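Local coordinates for DNA topoisomerase 2-associated protein PAT1 (Saccharomyces cerevisiae, PDB 5LMG) that activates mRNA decapping and represses translation in yeast, its C-terminal domain binding a short peptide motif of the decapping enzyme Dcp2, at residues K104-M109 with V157-M162; P95-L100 with S133-I138; T313-E318 with K344-L349; D261-L266 with K270-A275. The protein carries 2 engineered substitutions. One frame throughout, in Å; residues are numbered along the deposited sequence.

Contact 1 (K104-M109 with V157-M162); sequences KGIKIM and VDLFQM
Ile-106 reaches from helix 103-114 into the angle between Leu-159 and Phe-160 of helix 151-174, and its branched chain serves both neighbours. Starting at its root, CB of Ile-106 stands 4.2 Å from CD2 of Leu-159. The chain then forks. Ile-106 CG2 packs against the end of the leucine, 3.9 Å from Leu-159 CD2. The longer arm starts beside the backbone N (chi1 -64°), which carries it away from the leucine and toward the aromatic residue. Ile-106 CG1 passes 4.0 Å from Phe-160 CD2, and at the tip Ile-106 CD1 closes to 3.8 Å from the same ring atom, Phe-160 CD2. The methyl meets the edge of the ring, near its plane, and the two side chains cross at about a right angle. One residue on, Lys-107 lends only its aliphatic middle: Lys-107 CD lies 4.0 Å from Leu-159 CD2, with the chain bent at chi2 and chi3 so that it runs across the leucine. The leucine thus has a buried isoleucine on one flank and an exposed lysine on another, a graded passage from core to surface. No hydrogen bond joins the two segments. Their axes are 9.9 Å apart and inclined by only 20°. Nearly parallel helices of this kind are consistent with an alpha-helical repeat fold, as in the TPR clan to which the family is assigned. Helix 103-114 lies between helix 151-174 and helix 48-70, where Tyr-59 and Ile-62 touch Ile-108, while Phe-160 also packs on Ile-202 of helix 201-216.

Contact 2 (P95-L100 with S133-I138); sequences PFISML and SHLQII
Ile-97 and Leu-100 receive one methyl of Leu-135, and two waters complete a junction in which the backbones never bond directly. The apolar part gathers round CD1 of Leu-135, which lies 3.8 Å from Ile-97 CG2 and 3.8 Å from Leu-100 CD2. The CB of Leu-100 is almost as near, 3.9 Å from Leu-135 CD1. Leu-135 reaches this place because its CG is anti to the backbone N (chi1 -160°), swinging the isobutyl end over to the other segment although its CB does not start in that direction. Ile-97 crosses it at about a right angle. The branches of Leu-100 divide the work: while CD2 faces Leu-135, CD1 sits over one face of the Phe-96 ring, toward its rim. The polar part consists of two water bridges. One water donates to Ile-97 O at 2.7 Å and accepts from Gln-136 N at 3.1 Å. The second accepts from Ile-137 N at 3.1 Å, and its bond to Leu-100 O is weak. Leu-135, at the N-cap position, has no side-chain acceptor; the waters satisfy two N-H groups in the first turn of helix 136-141 and link them to the carbonyls of Ile-97 and Leu-100. The contact joins two short helices of an all-helical domain whose family is placed in the TPR clan. Against this buried joint packs helix 151-174, whose Phe-160 touches both Leu-100 and Leu-135; on another side Ser-98 and Met-99 pack on Ile-51 of helix 48-70, and Ile-138 meets Leu-197 of helix 194-197.

Contact 3 (T313-E318 with K344-L349); sequences TLQKKE and KLYQDL
Leu-314 and Leu-345 supply the apolar half of this contact, touching through a single pair of methyls: Leu-314 CD1 is 3.9 Å from Leu-345 CD1. Their side chains cross at about a right angle. The other cross-contact is polar in its atoms but makes no hydrogen bond. Tyr-346 points its hydroxyl at the terminal amide of Gln-315, where Tyr-346 OH lies 3.9 Å from Gln-315 CD, with Gln-315 OE1 and NE2 hardly farther away. Amide and ring planes stand 82° apart; the glutamine arrives there through an extended chain with CG anti to the backbone N (chi1 -169°). These helices, 290-322 and 329-355, follow each other in the chain and run roughly antiparallel as a long helical hairpin, here spread so that even the nearest CA atoms, those of Leu-314 and Leu-345, are 9.8 Å apart. The two helices therefore meet only through the ends of side chains in these segments. One ionic pair lies along a helix: Lys-344 NZ bonds Asp-348 OD2 at 3.1 Å, using the syn lone pair of the carboxylate, one helical turn on, and Lys-344 NZ also bridges to Asp-273 OD1. Another, Glu-318 OE1 to Lys-342 NZ, crosses to the partner helix.

Contact 4 (D261-L266 with K270-A275); sequences DHIMRL and KFMDEA. With EDO (1,2-ethanediol), chain H.
Asp-273 OD1 is gripped twice, by the backbone N of Ala-275 and by the ammonium of Lys-344 on helix 329-355. The first bond, 3.2 Å from Ala-275 N to Asp-273 OD1, has an N-H...O angle of 161° and meets the oxygen nearly along its C-O axis. It closes an Asx turn just where helix 275-286 begins, and the lysine's charge would be expected to stabilise the ionised carboxylate there. Toward the other segment the chemistry turns to sulfur. Met-264 lays its SD against the backbone of the loop, 3.5 Å from Met-272 N and 3.9 Å from Phe-271 C, a packing approach without a hydrogen bond. Met-272 answers with its own thioether. Its CG is anti to the backbone N (chi1 -171°) and the chain bends at chi2, which brings Met-272 SD to 4.1 Å from Met-264 CG and Met-272 CE to 3.8 Å from Ile-263 CG1. The two methionines thus lie obliquely across each other, with the isoleucine side chain against the methyl. This packing closes the short connection between helices 257-267 and 275-286, one of the turns that link successive helices of this all-helical domain, whose family is placed in the TPR clan. Farther along the loop, Glu-274 at the N-cap position faces a 1,2-ethanediol, probably from the crystallisation liquor: Glu-274 OE2 lies 2.7 Å from its O2 and Glu-274 OE1 3.0 Å from its O1. The same diol is also hydrogen-bonded to Pro-255 O and Glu-303 OE2.

Contacts 1 and 2 form one packed region: their segments alternate along the chain, helix 95-99 being followed by 103-114 and helix 136-141 by 151-174, and Phe-160 of the first lies against Leu-135 and Ile-137 of the second. Contact 2 is the more buried and the only one bridged by water, whereas contact 1 is apolar in its contacts and grades outward to a lysine. Contacts 3 and 4 lie later in the chain and do not touch that pair. They meet each other through the Lys-344 and Asp-273 charges and through Leu-314 against Phe-271. Contact 4 is a surface loop fold-back built on methionines; contact 3, partly buried, is a sparse joint between two long helices.

Contact 1 (K104-M109 with V157-M162)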
# COMPACT_ATOMS: atom_id res chain seq x y z
N LYS A 104 -18.00 -0.61 -10.09
CA LYS A 104 -18.95 -1.72 -9.99
C LYS A 104 -18.22 -3.07 -9.80
O LYS A 104 -18.61 -3.85 -8.94
CB LYS A 104 -19.91 -1.72 -11.19
CG LYS A 104 -21.33 -2.06 -10.78
CD LYS A 104 -22.29 -2.05 -11.95
CE LYS A 104 -23.56 -2.76 -11.59
NZ LYS A 104 -24.57 -2.65 -12.68
N GLY A 105 -17.14 -3.29 -10.56
CA GLY A 105 -16.30 -4.48 -10.43
C GLY A 105 -15.67 -4.57 -9.04
O GLY A 105 -15.78 -5.60 -8.37
N ILE A 106 -15.10 -3.45 -8.56
CA ILE A 106 -14.48 -3.34 -7.23
C ILE A 106 -15.50 -3.59 -6.09
O ILE A 106 -15.22 -4.39 -5.19
CB ILE A 106 -13.74 -1.96 -7.07
CG1 ILE A 106 -12.55 -1.84 -8.07
CG2 ILE A 106 -13.26 -1.72 -5.60
CD1 ILE A 106 -12.04 -0.40 -8.27
N LYS A 107 -16.67 -2.94 -6.16
CA LYS A 107 -17.69 -3.01 -5.10
C LYS A 107 -18.30 -4.41 -4.88
O LYS A 107 -18.66 -4.71 -3.74
CB LYS A 107 -18.77 -1.94 -5.31
CG LYS A 107 -18.29 -0.58 -4.79
CD LYS A 107 -18.79 0.58 -5.64
CE LYS A 107 -19.85 1.38 -4.92
NZ LYS A 107 -20.43 2.44 -5.78
N ILE A 108 -18.34 -5.29 -5.90
CA ILE A 108 -18.90 -6.65 -5.77
C ILE A 108 -17.89 -7.67 -5.16
O ILE A 108 -18.30 -8.76 -4.75
CB ILE A 108 -19.50 -7.15 -7.12
CG1 ILE A 108 -20.44 -8.38 -6.96
CG2 ILE A 108 -18.45 -7.40 -8.19
CD1 ILE A 108 -21.87 -8.06 -6.92
N MET A 109 -16.58 -7.31 -5.11
CA MET A 109 -15.49 -8.18 -4.64
C MET A 109 -15.71 -8.81 -3.24
O MET A 109 -15.53 -10.02 -3.16
CB MET A 109 -14.13 -7.48 -4.71
CG MET A 109 -13.01 -8.39 -5.18
SD MET A 109 -13.37 -9.35 -6.67
CE MET A 109 -13.54 -8.10 -7.84
N VAL A 157 -9.01 5.38 -6.44
CA VAL A 157 -7.84 4.87 -5.72
C VAL A 157 -8.24 4.56 -4.26
O VAL A 157 -7.96 3.46 -3.79
CB VAL A 157 -6.60 5.81 -5.85
CG1 VAL A 157 -5.44 5.34 -4.95
CG2 VAL A 157 -6.13 5.91 -7.30
N ASP A 158 -8.93 5.51 -3.59
CA ASP A 158 -9.41 5.35 -2.20
C ASP A 158 -10.40 4.17 -2.08
O ASP A 158 -10.33 3.43 -1.09
CB ASP A 158 -10.05 6.66 -1.68
CG ASP A 158 -9.17 7.90 -1.70
OD1 ASP A 158 -7.93 7.76 -1.78
OD2 ASP A 158 -9.73 9.02 -1.62
N LEU A 159 -11.28 3.98 -3.09
CA LEU A 159 -12.23 2.86 -3.14
C LEU A 159 -11.50 1.51 -3.21
O LEU A 159 -11.78 0.63 -2.41
CB LEU A 159 -13.25 2.99 -4.30
CG LEU A 159 -14.32 1.87 -4.37
CD1 LEU A 159 -15.38 2.04 -3.29
CD2 LEU A 159 -14.95 1.80 -5.75
N PHE A 160 -10.57 1.36 -4.19
CA PHE A 160 -9.76 0.16 -4.38
C PHE A 160 -9.00 -0.16 -3.09
O PHE A 160 -9.01 -1.31 -2.66
CB PHE A 160 -8.79 0.34 -5.55
CG PHE A 160 -8.17 -0.95 -6.02
CD1 PHE A 160 -7.09 -1.52 -5.34
CD2 PHE A 160 -8.65 -1.61 -7.15
CE1 PHE A 160 -6.51 -2.71 -5.79
CE2 PHE A 160 -8.07 -2.80 -7.59
CZ PHE A 160 -7.00 -3.34 -6.90
N GLN A 161 -8.41 0.87 -2.46
CA GLN A 161 -7.67 0.76 -1.20
C GLN A 161 -8.54 0.19 -0.07
O GLN A 161 -8.14 -0.78 0.58
CB GLN A 161 -7.08 2.14 -0.82
CG GLN A 161 -6.43 2.25 0.58
CD GLN A 161 -5.06 1.61 0.68
OE1 GLN A 161 -4.23 1.68 -0.24
NE2 GLN A 161 -4.77 1.01 1.83
N MET A 162 -9.73 0.78 0.14
CA MET A 162 -10.68 0.42 1.19
C MET A 162 -11.25 -1.01 1.04
O MET A 162 -11.32 -1.74 2.02
CB MET A 162 -11.81 1.47 1.24
CG MET A 162 -12.80 1.27 2.36
SD MET A 162 -14.29 2.26 2.16
CE MET A 162 -15.17 1.31 0.94

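Contact 2 (P95-L100 with S133-I138)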
# COMPACT_ATOMS: atom_id res chain seq x y z
N PRO A 95 -9.64 -10.65 -18.46
CA PRO A 95 -10.91 -9.92 -18.25
C PRO A 95 -11.23 -9.54 -16.80
O PRO A 95 -11.87 -8.51 -16.58
CB PRO A 95 -11.97 -10.87 -18.84
CG PRO A 95 -11.22 -11.69 -19.84
CD PRO A 95 -9.87 -11.90 -19.21
N PHE A 96 -10.77 -10.35 -15.81
CA PHE A 96 -10.97 -10.04 -14.39
C PHE A 96 -10.22 -8.76 -14.00
O PHE A 96 -10.77 -7.93 -13.28
CB PHE A 96 -10.58 -11.22 -13.48
CG PHE A 96 -10.73 -10.93 -12.01
CD1 PHE A 96 -11.98 -10.96 -11.40
CD2 PHE A 96 -9.62 -10.60 -11.23
CE1 PHE A 96 -12.12 -10.67 -10.04
CE2 PHE A 96 -9.75 -10.32 -9.87
CZ PHE A 96 -11.00 -10.36 -9.28
N ILE A 97 -8.96 -8.60 -14.48
CA ILE A 97 -8.11 -7.44 -14.25
C ILE A 97 -8.78 -6.17 -14.80
O ILE A 97 -8.81 -5.16 -14.10
CB ILE A 97 -6.65 -7.65 -14.78
CG1 ILE A 97 -5.92 -8.79 -14.00
CG2 ILE A 97 -5.81 -6.36 -14.82
CD1 ILE A 97 -5.54 -8.50 -12.50
N SER A 98 -9.37 -6.25 -16.00
CA SER A 98 -10.09 -5.12 -16.60
C SER A 98 -11.37 -4.76 -15.86
O SER A 98 -11.69 -3.57 -15.77
CB SER A 98 -10.36 -5.37 -18.08
OG SER A 98 -9.19 -5.05 -18.82
N MET A 99 -12.08 -5.77 -15.28
CA MET A 99 -13.31 -5.57 -14.49
C MET A 99 -13.02 -4.69 -13.26
O MET A 99 -13.89 -3.93 -12.82
CB MET A 99 -13.95 -6.91 -14.09
CG MET A 99 -14.76 -7.55 -15.21
SD MET A 99 -15.92 -8.86 -14.69
CE MET A 99 -14.81 -10.23 -14.55
N LEU A 100 -11.78 -4.77 -12.76
CA LEU A 100 -11.27 -4.02 -11.61
C LEU A 100 -11.00 -2.54 -11.94
O LEU A 100 -10.72 -1.77 -11.03
CB LEU A 100 -10.01 -4.72 -11.06
CG LEU A 100 -10.17 -5.65 -9.84
CD1 LEU A 100 -11.06 -6.82 -10.14
CD2 LEU A 100 -8.82 -6.19 -9.40
N SER A 133 1.07 -4.66 -12.89
CA SER A 133 1.46 -3.50 -13.70
C SER A 133 0.40 -3.14 -14.76
O SER A 133 0.39 -2.00 -15.23
CB SER A 133 2.83 -3.72 -14.33
OG SER A 133 3.82 -3.81 -13.31
N HIS A 134 -0.50 -4.09 -15.09
CA HIS A 134 -1.59 -3.92 -16.05
C HIS A 134 -2.89 -3.45 -15.35
O HIS A 134 -3.90 -3.21 -16.02
CB HIS A 134 -1.85 -5.23 -16.82
CG HIS A 134 -0.71 -5.71 -17.67
ND1 HIS A 134 0.52 -5.06 -17.69
CD2 HIS A 134 -0.64 -6.79 -18.49
CE1 HIS A 134 1.28 -5.76 -18.51
NE2 HIS A 134 0.62 -6.80 -19.03
N LEU A 135 -2.86 -3.35 -14.02
CA LEU A 135 -4.01 -2.94 -13.22
C LEU A 135 -4.11 -1.42 -13.32
O LEU A 135 -3.14 -0.71 -13.02
CB LEU A 135 -3.85 -3.45 -11.77
CG LEU A 135 -5.10 -3.55 -10.89
CD1 LEU A 135 -6.17 -4.43 -11.51
CD2 LEU A 135 -4.72 -4.09 -9.54
N GLN A 136 -5.24 -0.94 -13.86
CA GLN A 136 -5.50 0.49 -14.08
C GLN A 136 -5.30 1.34 -12.83
O GLN A 136 -4.75 2.44 -12.94
CB GLN A 136 -6.88 0.72 -14.70
CG GLN A 136 -6.94 1.92 -15.66
CD GLN A 136 -5.90 1.90 -16.77
OE1 GLN A 136 -5.15 2.86 -16.95
NE2 GLN A 136 -5.83 0.81 -17.53
N ILE A 137 -5.69 0.81 -11.65
CA ILE A 137 -5.56 1.50 -10.36
C ILE A 137 -4.09 1.78 -9.98
O ILE A 137 -3.82 2.77 -9.30
CB ILE A 137 -6.34 0.79 -9.22
CG1 ILE A 137 -6.91 1.83 -8.22
CG2 ILE A 137 -5.55 -0.33 -8.52
CD1 ILE A 137 -8.04 2.68 -8.80
N ILE A 138 -3.15 0.93 -10.46
CA ILE A 138 -1.71 1.10 -10.24
C ILE A 138 -1.24 2.27 -11.10
O ILE A 138 -0.56 3.15 -10.59
CB ILE A 138 -0.95 -0.23 -10.53
CG1 ILE A 138 -1.32 -1.33 -9.49
CG2 ILE A 138 0.57 -0.01 -10.67
CD1 ILE A 138 -0.82 -1.15 -8.00
O HOH W 1 -7.79 -2.65 -14.14
O HOH W 2 -7.87 -1.43 -11.63

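Contact 3 (T313-E318 with K344-L349)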
# COMPACT_ATOMS: atom_id res chain seq x y z
N THR A 313 9.66 22.67 12.76
CA THR A 313 8.94 23.90 12.33
C THR A 313 7.58 23.95 13.07
O THR A 313 7.20 25.01 13.57
CB THR A 313 8.81 23.96 10.79
OG1 THR A 313 10.12 24.10 10.24
CG2 THR A 313 7.95 25.14 10.30
N LEU A 314 6.87 22.80 13.16
CA LEU A 314 5.59 22.71 13.87
C LEU A 314 5.75 22.96 15.38
O LEU A 314 4.90 23.63 15.97
CB LEU A 314 4.88 21.37 13.61
CG LEU A 314 4.25 21.21 12.23
CD1 LEU A 314 3.93 19.76 11.96
CD2 LEU A 314 2.98 22.04 12.10
N GLN A 315 6.85 22.46 15.99
CA GLN A 315 7.14 22.66 17.41
C GLN A 315 7.37 24.15 17.72
O GLN A 315 6.88 24.65 18.73
CB GLN A 315 8.34 21.80 17.84
CG GLN A 315 8.54 21.76 19.36
CD GLN A 315 9.73 20.94 19.79
OE1 GLN A 315 10.74 20.83 19.10
NE2 GLN A 315 9.64 20.38 20.99
N LYS A 316 8.11 24.86 16.84
CA LYS A 316 8.36 26.30 16.94
C LYS A 316 7.02 27.07 16.89
O LYS A 316 6.79 27.94 17.73
CB LYS A 316 9.35 26.77 15.84
CG LYS A 316 9.51 28.28 15.70
CD LYS A 316 8.68 28.81 14.53
CE LYS A 316 8.58 30.31 14.53
NZ LYS A 316 7.83 30.82 13.35
N LYS A 317 6.14 26.73 15.91
CA LYS A 317 4.82 27.35 15.71
C LYS A 317 3.95 27.18 16.95
O LYS A 317 3.29 28.14 17.37
CB LYS A 317 4.11 26.75 14.48
CG LYS A 317 4.64 27.30 13.17
CD LYS A 317 4.02 26.62 11.96
CE LYS A 317 4.70 27.10 10.70
NZ LYS A 317 4.16 26.44 9.48
N GLU A 318 3.98 25.97 17.53
CA GLU A 318 3.26 25.61 18.75
C GLU A 318 3.70 26.53 19.90
O GLU A 318 2.84 27.14 20.52
CB GLU A 318 3.52 24.14 19.11
CG GLU A 318 2.71 23.65 20.30
CD GLU A 318 3.08 22.27 20.82
OE1 GLU A 318 3.45 21.39 20.01
OE2 GLU A 318 2.91 22.05 22.04
N LYS A 344 2.02 13.32 14.84
CA LYS A 344 1.83 12.39 13.73
C LYS A 344 3.19 12.10 13.07
O LYS A 344 3.51 10.92 12.88
CB LYS A 344 0.82 12.94 12.71
CG LYS A 344 0.53 11.96 11.58
CD LYS A 344 -0.54 12.45 10.61
CE LYS A 344 -0.90 11.40 9.58
NZ LYS A 344 0.23 11.08 8.66
N LEU A 345 3.97 13.16 12.75
CA LEU A 345 5.31 13.05 12.14
C LEU A 345 6.27 12.27 13.04
O LEU A 345 6.98 11.41 12.54
CB LEU A 345 5.89 14.44 11.77
CG LEU A 345 5.15 15.24 10.67
CD1 LEU A 345 5.72 16.66 10.52
CD2 LEU A 345 5.14 14.49 9.32
N TYR A 346 6.25 12.53 14.37
CA TYR A 346 7.06 11.83 15.37
C TYR A 346 6.78 10.32 15.33
O TYR A 346 7.72 9.53 15.23
CB TYR A 346 6.75 12.33 16.80
CG TYR A 346 7.27 13.70 17.19
CD1 TYR A 346 8.23 14.36 16.42
CD2 TYR A 346 6.83 14.33 18.35
CE1 TYR A 346 8.73 15.60 16.80
CE2 TYR A 346 7.34 15.56 18.75
CZ TYR A 346 8.28 16.20 17.96
OH TYR A 346 8.76 17.44 18.33
N GLN A 347 5.48 9.96 15.39
CA GLN A 347 4.98 8.58 15.42
C GLN A 347 5.27 7.81 14.13
O GLN A 347 5.70 6.66 14.22
CB GLN A 347 3.48 8.53 15.75
CG GLN A 347 3.14 8.91 17.19
CD GLN A 347 1.72 9.42 17.35
OE1 GLN A 347 0.82 9.16 16.53
NE2 GLN A 347 1.48 10.19 18.40
N ASP A 348 5.05 8.44 12.95
CA ASP A 348 5.29 7.80 11.65
C ASP A 348 6.78 7.49 11.46
O ASP A 348 7.12 6.37 11.06
CB ASP A 348 4.75 8.65 10.48
CG ASP A 348 3.24 8.79 10.44
OD1 ASP A 348 2.54 8.07 11.21
OD2 ASP A 348 2.74 9.63 9.65
N LEU A 349 7.65 8.44 11.81
CA LEU A 349 9.09 8.26 11.74
C LEU A 349 9.57 7.21 12.77
O LEU A 349 10.36 6.34 12.40
CB LEU A 349 9.82 9.60 11.89
CG LEU A 349 11.36 9.59 11.93
CD1 LEU A 349 11.97 8.97 10.66
CD2 LEU A 349 11.91 10.99 12.16

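Contact 4 (D261-L266 with K270-A275)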
# COMPACT_ATOMS: atom_id res chain seq x y z
N ASP A 261 1.52 18.60 -3.70
CA ASP A 261 0.75 19.85 -3.79
C ASP A 261 -0.59 19.66 -4.46
O ASP A 261 -1.60 20.15 -3.95
CB ASP A 261 1.55 20.89 -4.58
CG ASP A 261 2.61 21.63 -3.78
OD1 ASP A 261 2.98 21.15 -2.68
OD2 ASP A 261 3.06 22.70 -4.26
N HIS A 262 -0.57 18.99 -5.63
CA HIS A 262 -1.73 18.69 -6.45
C HIS A 262 -2.78 17.90 -5.66
O HIS A 262 -3.96 18.30 -5.66
CB HIS A 262 -1.29 17.97 -7.74
CG HIS A 262 -2.42 17.62 -8.65
ND1 HIS A 262 -2.98 18.55 -9.50
CD2 HIS A 262 -3.08 16.45 -8.79
CE1 HIS A 262 -3.95 17.92 -10.14
NE2 HIS A 262 -4.05 16.65 -9.75
N ILE A 263 -2.36 16.82 -4.96
CA ILE A 263 -3.22 15.96 -4.12
C ILE A 263 -3.77 16.75 -2.93
O ILE A 263 -4.96 16.65 -2.64
CB ILE A 263 -2.51 14.66 -3.62
CG1 ILE A 263 -1.72 13.90 -4.73
CG2 ILE A 263 -3.49 13.72 -2.90
CD1 ILE A 263 -2.46 13.43 -5.92
N MET A 264 -2.89 17.50 -2.22
CA MET A 264 -3.24 18.32 -1.05
C MET A 264 -4.33 19.34 -1.38
O MET A 264 -5.27 19.48 -0.61
CB MET A 264 -1.99 19.01 -0.48
CG MET A 264 -1.08 18.08 0.32
SD MET A 264 0.26 18.97 1.16
CE MET A 264 1.30 19.30 -0.16
N ARG A 265 -4.22 19.99 -2.55
CA ARG A 265 -5.17 20.97 -3.09
C ARG A 265 -6.55 20.30 -3.33
O ARG A 265 -7.57 20.84 -2.89
CB ARG A 265 -4.60 21.54 -4.40
CG ARG A 265 -5.24 22.82 -4.92
CD ARG A 265 -4.22 23.72 -5.61
NE ARG A 265 -3.57 23.12 -6.78
CZ ARG A 265 -2.28 22.80 -6.84
NH1 ARG A 265 -1.48 23.00 -5.80
NH2 ARG A 265 -1.78 22.26 -7.95
N LEU A 266 -6.56 19.11 -3.97
CA LEU A 266 -7.80 18.38 -4.28
C LEU A 266 -8.50 17.76 -3.06
O LEU A 266 -9.73 17.63 -3.07
CB LEU A 266 -7.53 17.29 -5.35
CG LEU A 266 -7.25 17.78 -6.77
CD1 LEU A 266 -6.94 16.62 -7.67
CD2 LEU A 266 -8.41 18.59 -7.34
N LYS A 270 -3.65 19.65 4.68
CA LYS A 270 -2.70 20.70 5.09
C LYS A 270 -1.27 20.17 5.02
O LYS A 270 -0.33 20.92 4.75
CB LYS A 270 -3.06 21.26 6.49
CG LYS A 270 -4.54 21.62 6.69
CD LYS A 270 -5.04 22.71 5.73
CE LYS A 270 -6.55 22.83 5.74
NZ LYS A 270 -7.03 23.74 4.66
N PHE A 271 -1.12 18.84 5.23
CA PHE A 271 0.12 18.07 5.14
C PHE A 271 -0.16 16.80 4.37
O PHE A 271 -1.24 16.22 4.53
CB PHE A 271 0.67 17.73 6.54
CG PHE A 271 1.28 18.91 7.25
CD1 PHE A 271 2.57 19.33 6.97
CD2 PHE A 271 0.54 19.63 8.18
CE1 PHE A 271 3.12 20.44 7.61
CE2 PHE A 271 1.09 20.74 8.83
CZ PHE A 271 2.37 21.14 8.53
N MET A 272 0.77 16.36 3.51
CA MET A 272 0.61 15.13 2.74
C MET A 272 0.78 13.94 3.70
O MET A 272 1.76 13.91 4.45
CB MET A 272 1.62 15.07 1.59
CG MET A 272 1.39 13.93 0.62
SD MET A 272 -0.02 14.23 -0.48
CE MET A 272 0.24 12.94 -1.65
N ASP A 273 -0.19 13.01 3.72
CA ASP A 273 -0.11 11.83 4.59
C ASP A 273 0.89 10.84 3.98
O ASP A 273 0.62 10.25 2.92
CB ASP A 273 -1.48 11.18 4.81
CG ASP A 273 -1.57 10.17 5.95
OD1 ASP A 273 -0.50 9.68 6.39
OD2 ASP A 273 -2.70 9.86 6.38
N GLU A 274 2.06 10.68 4.63
CA GLU A 274 3.10 9.77 4.16
C GLU A 274 3.34 8.60 5.13
O GLU A 274 4.37 7.91 5.02
CB GLU A 274 4.39 10.53 3.81
CG GLU A 274 4.22 11.40 2.57
CD GLU A 274 5.46 11.90 1.85
OE1 GLU A 274 6.50 12.12 2.52
OE2 GLU A 274 5.37 12.13 0.63
N ALA A 275 2.36 8.34 6.04
CA ALA A 275 2.40 7.25 7.03
C ALA A 275 2.60 5.88 6.38
O ALA A 275 3.40 5.09 6.88
CB ALA A 275 1.13 7.24 7.88
C1 EDO H . 8.83 14.63 0.60
O1 EDO H . 8.85 13.80 1.74
C2 EDO H . 8.76 13.75 -0.67
O2 EDO H . 7.49 13.10 -0.79